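Local coordinates for thioredoxin-like protein (Klebsiella pneumoniae subsp. pneumoniae MGH 78578, PDB 3TY1) that is of uncharacterised function but has a galactose mutarotase-like supersandwich fold and may bind carbohydrate, at residues 49-54 and 61-66; 65-70 and 110-115. All coordinates share one frame; numbering follows the deposited sequence.

After the first four strands, the chain runs through strand 49-55, turns, and comes back as strand 60-64; contact 1 closes this short hairpin, with only six residues between its segments. The chain then leaves the hairpin through P65 and T66, which fall in the segments of both contacts but touch across contact 1 only, and makes a tight turn at 67-70 into strand 70-76. Contact 2 closes a longer loop of 39 residues, bringing 110-115, the loop that runs into strand 114-119, back to that turn. The loops neither nest nor cross. Contact 1 lies within the six-stranded antiparallel sheet, whereas contact 2 ties the turn between strands 60-64 and 70-76 to the sheet containing strands 114-119 and 204-214.

Contact 1: residues 49-54 and 61-66; sequences KILTIH and ITLSPT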
loop_
_atom_site.group_PDB
_atom_site.type_symbol
_atom_site.label_atom_id
_atom_site.label_comp_id
_atom_site.label_asym_id
_atom_site.label_seq_id
_atom_site.Cartn_x
_atom_site.Cartn_y
_atom_site.Cartn_z
ATOM N N LYS A 49 -11.183 -7.508 -8.300
ATOM C CA LYS A 49 -12.340 -7.956 -9.073
ATOM C C LYS A 49 -12.024 -8.100 -10.564
ATOM O O LYS A 49 -11.196 -7.354 -11.112
ATOM C CB LYS A 49 -13.436 -6.952 -8.935
ATOM C CG LYS A 49 -14.021 -6.760 -7.549
ATOM C CD LYS A 49 -15.004 -5.578 -7.530
ATOM C CE LYS A 49 -14.284 -4.202 -7.464
ATOM N NZ LYS A 49 -15.221 -3.055 -7.573
ATOM N N ILE A 50 -12.685 -9.062 -11.196
ATOM C CA ILE A 50 -12.750 -9.164 -12.649
ATOM C C ILE A 50 -14.212 -9.104 -13.057
ATOM O O ILE A 50 -15.116 -9.490 -12.274
ATOM C CB ILE A 50 -12.070 -10.430 -13.253
ATOM C CG1 ILE A 50 -12.605 -11.717 -12.665
ATOM C CG2 ILE A 50 -10.536 -10.305 -13.110
ATOM C CD1 ILE A 50 -12.124 -12.961 -13.419
ATOM N N LEU A 51 -14.439 -8.587 -14.263
ATOM C CA LEU A 51 -15.781 -8.480 -14.810
ATOM C C LEU A 51 -15.675 -8.992 -16.236
ATOM O O LEU A 51 -14.858 -8.484 -17.024
ATOM C CB LEU A 51 -16.277 -7.040 -14.717
ATOM C CG LEU A 51 -17.608 -6.644 -15.335
ATOM C CD1 LEU A 51 -18.742 -7.434 -14.756
ATOM C CD2 LEU A 51 -17.827 -5.081 -15.088
ATOM N N THR A 52 -16.479 -9.997 -16.556
ATOM C CA THR A 52 -16.377 -10.703 -17.806
ATOM C C THR A 52 -17.697 -10.776 -18.561
ATOM O O THR A 52 -18.729 -11.151 -17.991
ATOM C CB THR A 52 -15.919 -12.159 -17.539
ATOM O OG1 THR A 52 -14.712 -12.156 -16.731
ATOM C CG2 THR A 52 -15.675 -12.872 -18.882
ATOM N N ILE A 53 -17.660 -10.468 -19.849
ATOM C CA ILE A 53 -18.747 -10.789 -20.754
ATOM C C ILE A 53 -18.409 -12.155 -21.378
ATOM O O ILE A 53 -17.422 -12.268 -22.101
ATOM C CB ILE A 53 -18.885 -9.790 -21.902
ATOM C CG1 ILE A 53 -19.198 -8.389 -21.346
ATOM C CG2 ILE A 53 -19.983 -10.343 -22.908
ATOM C CD1 ILE A 53 -19.101 -7.229 -22.421
ATOM N N HIS A 54 -19.201 -13.180 -21.069
ATOM C CA HIS A 54 -18.993 -14.511 -21.643
ATOM C C HIS A 54 -19.942 -14.669 -22.821
ATOM O O HIS A 54 -21.145 -14.519 -22.662
ATOM C CB HIS A 54 -19.331 -15.623 -20.659
ATOM C CG HIS A 54 -18.485 -15.654 -19.421
ATOM N ND1 HIS A 54 -17.306 -16.379 -19.340
ATOM C CD2 HIS A 54 -18.671 -15.093 -18.192
ATOM C CE1 HIS A 54 -16.802 -16.255 -18.119
ATOM N NE2 HIS A 54 -17.608 -15.484 -17.400
ATOM N N ILE A 61 -14.826 -11.314 -23.022
ATOM C CA ILE A 61 -14.064 -10.125 -22.696
ATOM C C ILE A 61 -13.946 -9.977 -21.198
ATOM O O ILE A 61 -14.989 -9.888 -20.493
ATOM C CB ILE A 61 -14.790 -8.853 -23.239
ATOM C CG1 ILE A 61 -14.957 -8.939 -24.774
ATOM C CG2 ILE A 61 -14.033 -7.570 -22.764
ATOM C CD1 ILE A 61 -15.861 -7.782 -25.388
ATOM N N THR A 62 -12.711 -9.938 -20.702
ATOM C CA THR A 62 -12.451 -9.848 -19.265
ATOM C C THR A 62 -11.786 -8.568 -18.969
ATOM O O THR A 62 -10.771 -8.236 -19.592
ATOM C CB THR A 62 -11.547 -11.000 -18.778
ATOM O OG1 THR A 62 -12.177 -12.238 -19.096
ATOM C CG2 THR A 62 -11.300 -10.910 -17.259
ATOM N N LEU A 63 -12.339 -7.839 -18.012
ATOM C CA LEU A 63 -11.705 -6.594 -17.558
ATOM C C LEU A 63 -11.627 -6.592 -16.044
ATOM O O LEU A 63 -12.260 -7.412 -15.415
ATOM C CB LEU A 63 -12.407 -5.391 -18.130
ATOM C CG LEU A 63 -13.843 -5.042 -17.904
ATOM C CD1 LEU A 63 -13.915 -4.356 -16.514
ATOM C CD2 LEU A 63 -14.348 -4.098 -18.964
ATOM N N SER A 64 -10.844 -5.685 -15.471
ATOM C CA SER A 64 -10.700 -5.587 -14.031
ATOM C C SER A 64 -11.069 -4.206 -13.497
ATOM O O SER A 64 -10.324 -3.251 -13.710
ATOM C CB SER A 64 -9.279 -5.945 -13.600
ATOM O OG SER A 64 -9.212 -5.765 -12.203
ATOM N N PRO A 65 -12.202 -4.093 -12.770
ATOM C CA PRO A 65 -12.562 -2.829 -12.142
ATOM C C PRO A 65 -11.589 -2.356 -11.066
ATOM O O PRO A 65 -11.489 -1.163 -10.796
ATOM C CB PRO A 65 -13.915 -3.143 -11.521
ATOM C CG PRO A 65 -14.469 -4.224 -12.437
ATOM C CD PRO A 65 -13.320 -5.057 -12.689
ATOM N N THR A 66 -10.903 -3.284 -10.411
ATOM C CA THR A 66 -9.901 -2.942 -9.423
ATOM C C THR A 66 -8.697 -2.257 -10.061
ATOM O O THR A 66 -8.046 -1.424 -9.422
ATOM C CB THR A 66 -9.462 -4.225 -8.716
ATOM O OG1 THR A 66 -10.631 -4.829 -8.174
ATOM C CG2 THR A 66 -8.458 -3.952 -7.580
HETATM O O HOH W 1 -12.882 -14.173 -17.045
#
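K49 and T66 meet where the backbone N of K49 donates a 2.7 Å hydrogen bond to T66 OG1, nearly straight at 166°. The carbonyl of the same lysine is taken by a second side chain: S64 OG donates to K49 O over 2.8 Å, almost along the C=O axis, from a hydroxyl turned anti to the S64 backbone N (chi1 177°). Farther along, L51 pairs with L63 and I53 with I61 as antiparallel hydrogen-bonded pairs, L51 N reaching L63 O at 2.7 Å. T52 and T62 form the non-hydrogen-bonded pair between them, and one water bridges their hydroxyls, 2.7 Å from T52 OG1 and 2.9 Å from T62 OG1. On the other face L51 CB touches both L63 CD1 and the P65 ring at CG, each at 4.0 Å, and I53 lies beside I61; from strand 159-169, I161 packs against L51 and I53, and I159 against I53. K49 NZ forms a salt bridge with D15. The hairpin thus has an apolar face against the neighbouring sheet and a hydrated threonine pair on the other, while two hydroxyls replace main-chain partners for K49 where the strand pairing gives way to the loop.

Contact 2: residues 65-70 and 110-115; sequences PTRGMN and FNEMMV
R67 meets E112 side-on, presenting NE and NH2 to a single carboxylate oxygen, OE2. The salt bridge is made by two hydrogen bonds, 3.0 Å from R67 NE to E112 OE2 and 2.9 Å from R67 NH2 to E112 OE2, and the oxygen lies practically in the guanidinium plane. The two flat groups are nevertheless inclined by 37°: OE2 meets NH2 with its syn lone pair, whereas NE comes to its anti side, out of the carboxylate plane. A bend at chi3 (57°) in the R67 chain turns this edge toward the glutamate. N70 adds a third donor from above the carboxylate, its amide plane nearly perpendicular to it at 79°, with N70 ND2 2.8 Å from E112 OE2. R67 and N70 are the two ends of a type I' turn, closed by N70 N bonding to R67 O, so one tight turn supplies all three donors. Past the turn, L71 faces both M113 and M114 in a classic beta bulge where the loop passes into strand 114-119. N70 CB approaches M114 O at 3.4 Å, while N70 OD1 lies 3.8 Å from V115 CG1. The other oxygen has its own donors: the backbone N of N111 donates to E112 OE1 at 3.0 Å, and a water that also accepts a weak bond from R67 NH2 donates to E112 OE1 at 2.8 Å. R67 NH1 bonds to N141 OD1 and V91 O, which fix the far side of the guanidinium.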
loop_
_atom_site.group_PDB
_atom_site.type_symbol
_atom_site.label_atom_id
_atom_site.label_comp_id
_atom_site.label_asym_id
_atom_site.label_seq_id
_atom_site.Cartn_x
_atom_site.Cartn_y
_atom_site.Cartn_z
ATOM N N PRO A 65 -12.202 -4.093 -12.770
ATOM C CA PRO A 65 -12.562 -2.829 -12.142
ATOM C C PRO A 65 -11.589 -2.356 -11.066
ATOM O O PRO A 65 -11.489 -1.163 -10.796
ATOM C CB PRO A 65 -13.915 -3.143 -11.521
ATOM C CG PRO A 65 -14.469 -4.224 -12.437
ATOM C CD PRO A 65 -13.320 -5.057 -12.689
ATOM N N THR A 66 -10.903 -3.284 -10.411
ATOM C CA THR A 66 -9.901 -2.942 -9.423
ATOM C C THR A 66 -8.697 -2.257 -10.061
ATOM O O THR A 66 -8.046 -1.424 -9.422
ATOM C CB THR A 66 -9.462 -4.225 -8.716
ATOM O OG1 THR A 66 -10.631 -4.829 -8.174
ATOM C CG2 THR A 66 -8.458 -3.952 -7.580
ATOM N N ARG A 67 -8.375 -2.663 -11.305
ATOM C CA ARG A 67 -7.221 -2.154 -12.049
ATOM C C ARG A 67 -7.666 -1.235 -13.198
ATOM O O ARG A 67 -7.458 -1.540 -14.369
ATOM C CB ARG A 67 -6.382 -3.345 -12.541
ATOM C CG ARG A 67 -5.812 -4.224 -11.368
ATOM C CD ARG A 67 -4.900 -5.338 -11.840
ATOM N NE ARG A 67 -3.798 -4.778 -12.615
ATOM C CZ ARG A 67 -2.774 -4.076 -12.144
ATOM N NH1 ARG A 67 -2.604 -3.875 -10.820
ATOM N NH2 ARG A 67 -1.910 -3.552 -13.028
ATOM N N GLY A 68 -8.407 -0.180 -12.830
ATOM C CA GLY A 68 -8.782 0.943 -13.724
ATOM C C GLY A 68 -9.611 0.590 -14.943
ATOM O O GLY A 68 -9.621 1.327 -15.903
HETATM N N MSE A 69 -10.303 -0.543 -14.879
HETATM C CA MSE A 69 -11.045 -1.088 -16.024
HETATM C C MSE A 69 -10.139 -1.512 -17.185
HETATM O O MSE A 69 -10.596 -1.634 -18.341
HETATM C CB MSE A 69 -12.151 -0.139 -16.491
HETATM C CG MSE A 69 -13.022 0.445 -15.427
HETATM SE SE MSE A 69 -14.223 -0.732 -14.566
HETATM C CE MSE A 69 -15.494 -1.165 -16.020
ATOM N N ASN A 70 -8.882 -1.812 -16.880
ATOM C CA ASN A 70 -7.969 -2.399 -17.868
ATOM C C ASN A 70 -8.609 -3.668 -18.424
ATOM O O ASN A 70 -9.302 -4.418 -17.694
ATOM C CB ASN A 70 -6.658 -2.864 -17.192
ATOM C CG ASN A 70 -5.701 -1.744 -16.809
ATOM O OD1 ASN A 70 -5.867 -0.571 -17.195
ATOM N ND2 ASN A 70 -4.660 -2.121 -15.996
ATOM N N PHE A 110 1.869 -5.970 -14.384
ATOM C CA PHE A 110 1.608 -5.901 -15.831
ATOM C C PHE A 110 1.409 -7.227 -16.507
ATOM O O PHE A 110 2.356 -8.027 -16.669
ATOM C CB PHE A 110 2.704 -5.071 -16.544
ATOM C CG PHE A 110 2.489 -4.900 -18.044
ATOM C CD1 PHE A 110 1.244 -4.618 -18.565
ATOM C CD2 PHE A 110 3.566 -4.909 -18.913
ATOM C CE1 PHE A 110 1.048 -4.415 -19.951
ATOM C CE2 PHE A 110 3.380 -4.713 -20.267
ATOM C CZ PHE A 110 2.123 -4.464 -20.783
ATOM N N ASN A 111 0.142 -7.489 -16.863
ATOM C CA ASN A 111 -0.210 -8.655 -17.656
ATOM C C ASN A 111 -1.394 -8.474 -18.629
ATOM O O ASN A 111 -1.828 -9.424 -19.268
ATOM C CB ASN A 111 -0.464 -9.822 -16.721
ATOM C CG ASN A 111 -1.635 -9.572 -15.786
ATOM O OD1 ASN A 111 -2.496 -8.682 -16.034
ATOM N ND2 ASN A 111 -1.724 -10.408 -14.750
ATOM N N GLU A 112 -1.824 -7.236 -18.810
ATOM C CA GLU A 112 -3.070 -6.952 -19.486
ATOM C C GLU A 112 -2.936 -6.792 -21.004
ATOM O O GLU A 112 -1.887 -6.465 -21.528
ATOM C CB GLU A 112 -3.680 -5.672 -18.888
ATOM C CG GLU A 112 -3.920 -5.702 -17.395
ATOM C CD GLU A 112 -2.821 -5.054 -16.534
ATOM O OE1 GLU A 112 -1.623 -5.115 -16.886
ATOM O OE2 GLU A 112 -3.168 -4.481 -15.492
HETATM N N MSE A 113 -4.055 -7.030 -21.665
HETATM C CA MSE A 113 -4.252 -6.817 -23.069
HETATM C C MSE A 113 -4.381 -5.312 -23.366
HETATM O O MSE A 113 -3.928 -4.864 -24.419
HETATM C CB MSE A 113 -5.487 -7.590 -23.535
HETATM C CG MSE A 113 -5.793 -7.462 -24.997
HETATM SE SE MSE A 113 -7.083 -6.046 -25.441
HETATM C CE MSE A 113 -6.095 -5.239 -26.714
HETATM N N MSE A 114 -5.013 -4.538 -22.481
HETATM C CA MSE A 114 -5.104 -3.064 -22.694
HETATM C C MSE A 114 -5.019 -2.321 -21.349
HETATM O O MSE A 114 -5.876 -2.498 -20.503
HETATM C CB MSE A 114 -6.382 -2.684 -23.493
HETATM C CG MSE A 114 -6.322 -1.373 -24.303
HETATM SE SE MSE A 114 -6.202 0.177 -23.156
HETATM C CE MSE A 114 -7.980 0.076 -22.358
ATOM N N VAL A 115 -3.955 -1.536 -21.170
ATOM C CA VAL A 115 -3.758 -0.692 -20.006
ATOM C C VAL A 115 -3.868 0.779 -20.387
ATOM O O VAL A 115 -3.198 1.205 -21.313
ATOM C CB VAL A 115 -2.349 -0.851 -19.399
ATOM C CG1 VAL A 115 -2.249 0.046 -18.128
ATOM C CG2 VAL A 115 -2.072 -2.285 -19.083
HETATM O O HOH W 2 -0.279 -2.862 -15.844
#